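Local atomic coordinates of DR hemagglutinin structural subunit (Escherichia coli, PDB entry 1UT1), a protein that mediates adherence of uropathogenic Escherichia coli to the upper urinary tract by binding the Dr blood group antigen, and agglutinates human erythrocytes. Residues G51-Q56 / I121-D126. The protein carries 3 engineered substitutions. Numbering follows the deposited sequence. Where two conformers were deposited one is given.
Sequences GPVTVQ and IGIYVD
Val53 and Ile121 form the more strongly bonded of two hydrogen-bonded antiparallel pairs. Val53 N reaches Ile121 O at 2.7 Å, and Ile121 N returns to Val53 O at 2.8 Å; the second bond is the straighter at hydrogen (172°), although its donor is tilted 23° from the carbonyl plane. At the Gly51-Ile123 pair the bonding is lopsided: Ile123 N to Gly51 O measures 3.0 Å, whereas Gly51 N to Ile123 O stretches to 3.5 Å and is weak. Between these pairs Pro52, which has no N-H to give, faces Gly122 at a non-hydrogen-bonded position, and its CA lies 3.4 Å from Ile121 O in a CA-H...O contact.

Side chains of Val53, Val55, Ile121 and Ile123 point to the interior of an immunoglobulin-like beta sandwich, the fold of chaperone-usher fimbrial subunits, where Leu67 touches both Val55 and Ile121. The closest approach between side chains is Val55 CG2 to Ile121 CG1, 3.8 Å. That Ile121 branch lies anti to its carbonyl carbon (chi1 -66°), which sets it beside the backbone N and against Val55 CG2. Ile123 CG1 is placed likewise, 4.1 Å from Val53 CG2, and the Ile123 side chain also packs on Val92 and Ile94.

The reverse face is looser at Pro52, whose exposed ring comes no nearer than 4.3 Å, from CB to Ile121 O. The end of Tyr124, its ring in a cation-pi contact with Arg95, lies where a Gly122 side chain would be. In a second subunit, a strand forms an antiparallel ladder at Gln56, Val30 and Val32 pack on Val55 and Val53, and Arg31 NH1 hydrogen-bonds Thr54 OG1.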
loop_
_atom_site.group_PDB
_atom_site.type_symbol
_atom_site.label_atom_id
_atom_site.label_comp_id
_atom_site.label_asym_id
_atom_site.label_seq_id
_atom_site.Cartn_x
_atom_site.Cartn_y
_atom_site.Cartn_z
ATOM N N GLY A 51 -13.152 -8.102 -12.083
ATOM C CA GLY A 51 -13.784 -7.318 -11.023
ATOM C C GLY A 51 -14.449 -6.084 -11.607
ATOM O O GLY A 51 -14.231 -5.739 -12.749
ATOM N N PRO A 52 -15.276 -5.432 -10.810
ATOM C CA PRO A 52 -15.897 -4.192 -11.223
ATOM C C PRO A 52 -14.996 -3.005 -10.842
ATOM O O PRO A 52 -14.262 -3.050 -9.850
ATOM C CB PRO A 52 -17.180 -4.142 -10.353
ATOM C CG PRO A 52 -16.722 -4.801 -9.028
ATOM C CD PRO A 52 -15.699 -5.864 -9.447
ATOM N N VAL A 53 -15.182 -1.896 -11.545
ATOM C CA VAL A 53 -14.540 -0.620 -11.157
ATOM C C VAL A 53 -15.642 0.429 -11.181
ATOM O O VAL A 53 -16.254 0.657 -12.234
ATOM C CB VAL A 53 -13.431 -0.225 -12.158
ATOM C CG1 VAL A 53 -12.830 1.113 -11.778
ATOM C CG2 VAL A 53 -12.336 -1.305 -12.202
ATOM N N THR A 54 -15.927 1.045 -10.029
ATOM C CA THR A 54 -16.976 2.055 -9.985
ATOM C C THR A 54 -16.416 3.399 -10.477
ATOM O O THR A 54 -15.239 3.732 -10.249
ATOM C CB THR A 54 -17.570 2.210 -8.567
ATOM O OG1 THR A 54 -16.526 2.586 -7.670
ATOM C CG2 THR A 54 -18.178 0.883 -8.099
ATOM N N VAL A 55 -17.231 4.126 -11.225
ATOM C CA VAL A 55 -16.784 5.420 -11.756
ATOM C C VAL A 55 -17.844 6.453 -11.452
ATOM O O VAL A 55 -19.038 6.218 -11.649
ATOM C CB VAL A 55 -16.578 5.372 -13.290
ATOM C CG1 VAL A 55 -16.270 6.804 -13.865
ATOM C CG2 VAL A 55 -15.477 4.381 -13.655
ATOM N N GLN A 56 -17.423 7.612 -10.973
ATOM C CA GLN A 56 -18.379 8.709 -10.813
ATOM C C GLN A 56 -17.754 10.019 -11.150
ATOM O O GLN A 56 -16.795 10.448 -10.488
ATOM C CB GLN A 56 -18.991 8.777 -9.429
ATOM C CG GLN A 56 -19.971 9.950 -9.299
ATOM C CD GLN A 56 -21.225 9.728 -10.127
ATOM O OE1 GLN A 56 -21.945 8.746 -9.913
ATOM N NE2 GLN A 56 -21.400 10.528 -11.168
ATOM N N ILE A 121 -17.823 -0.159 -14.431
ATOM C CA ILE A 121 -17.053 -0.702 -15.544
ATOM C C ILE A 121 -16.643 -2.124 -15.113
ATOM O O ILE A 121 -16.082 -2.309 -14.043
ATOM C CB ILE A 121 -15.747 0.107 -15.740
ATOM C CG1 ILE A 121 -16.039 1.556 -16.182
ATOM C CG2 ILE A 121 -14.810 -0.613 -16.729
ATOM C CD1 ILE A 121 -16.572 1.674 -17.532
ATOM N N GLY A 122 -16.960 -3.117 -15.924
ATOM C CA GLY A 122 -16.555 -4.489 -15.646
ATOM C C GLY A 122 -15.246 -4.778 -16.397
ATOM O O GLY A 122 -15.066 -4.353 -17.541
ATOM N N ILE A 123 -14.364 -5.524 -15.758
ATOM C CA ILE A 123 -13.110 -5.950 -16.387
ATOM C C ILE A 123 -13.256 -7.482 -16.533
ATOM O O ILE A 123 -13.525 -8.170 -15.528
ATOM C CB ILE A 123 -11.925 -5.692 -15.452
ATOM C CG1 ILE A 123 -11.851 -4.203 -15.032
ATOM C CG2 ILE A 123 -10.609 -6.136 -16.134
ATOM C CD1 ILE A 123 -11.790 -3.210 -16.215
ATOM N N TYR A 124 -13.089 -8.008 -17.758
ATOM C CA TYR A 124 -13.310 -9.444 -18.005
ATOM C C TYR A 124 -12.155 -10.035 -18.774
ATOM O O TYR A 124 -11.579 -9.391 -19.650
ATOM C CB TYR A 124 -14.585 -9.627 -18.865
ATOM C CG TYR A 124 -15.800 -8.933 -18.300
ATOM C CD1 TYR A 124 -16.621 -9.584 -17.367
ATOM C CD2 TYR A 124 -16.040 -7.590 -18.571
ATOM C CE1 TYR A 124 -17.744 -8.943 -16.835
ATOM C CE2 TYR A 124 -17.177 -6.926 -18.040
ATOM C CZ TYR A 124 -18.014 -7.626 -17.166
ATOM O OH TYR A 124 -19.092 -6.967 -16.578
ATOM N N VAL A 125 -11.900 -11.312 -18.549
ATOM C CA VAL A 125 -10.855 -12.003 -19.319
ATOM C C VAL A 125 -11.260 -12.009 -20.806
ATOM O O VAL A 125 -12.389 -12.322 -21.147
ATOM C CB VAL A 125 -10.672 -13.456 -18.785
ATOM C CG1 VAL A 125 -9.740 -14.270 -19.701
ATOM C CG2 VAL A 125 -10.112 -13.416 -17.345
ATOM N N ASP A 126 -10.346 -11.610 -21.684
ATOM C CA ASP A 126 -10.643 -11.581 -23.129
ATOM C C ASP A 126 -9.970 -12.791 -23.814
ATOM O O ASP A 126 -8.784 -12.746 -24.104
ATOM C CB ASP A 126 -10.102 -10.285 -23.763
ATOM C CG ASP A 126 -10.417 -10.191 -25.271
ATOM O OD1 ASP A 126 -11.265 -10.981 -25.779
ATOM O OD2 ASP A 126 -9.731 -9.420 -25.961
#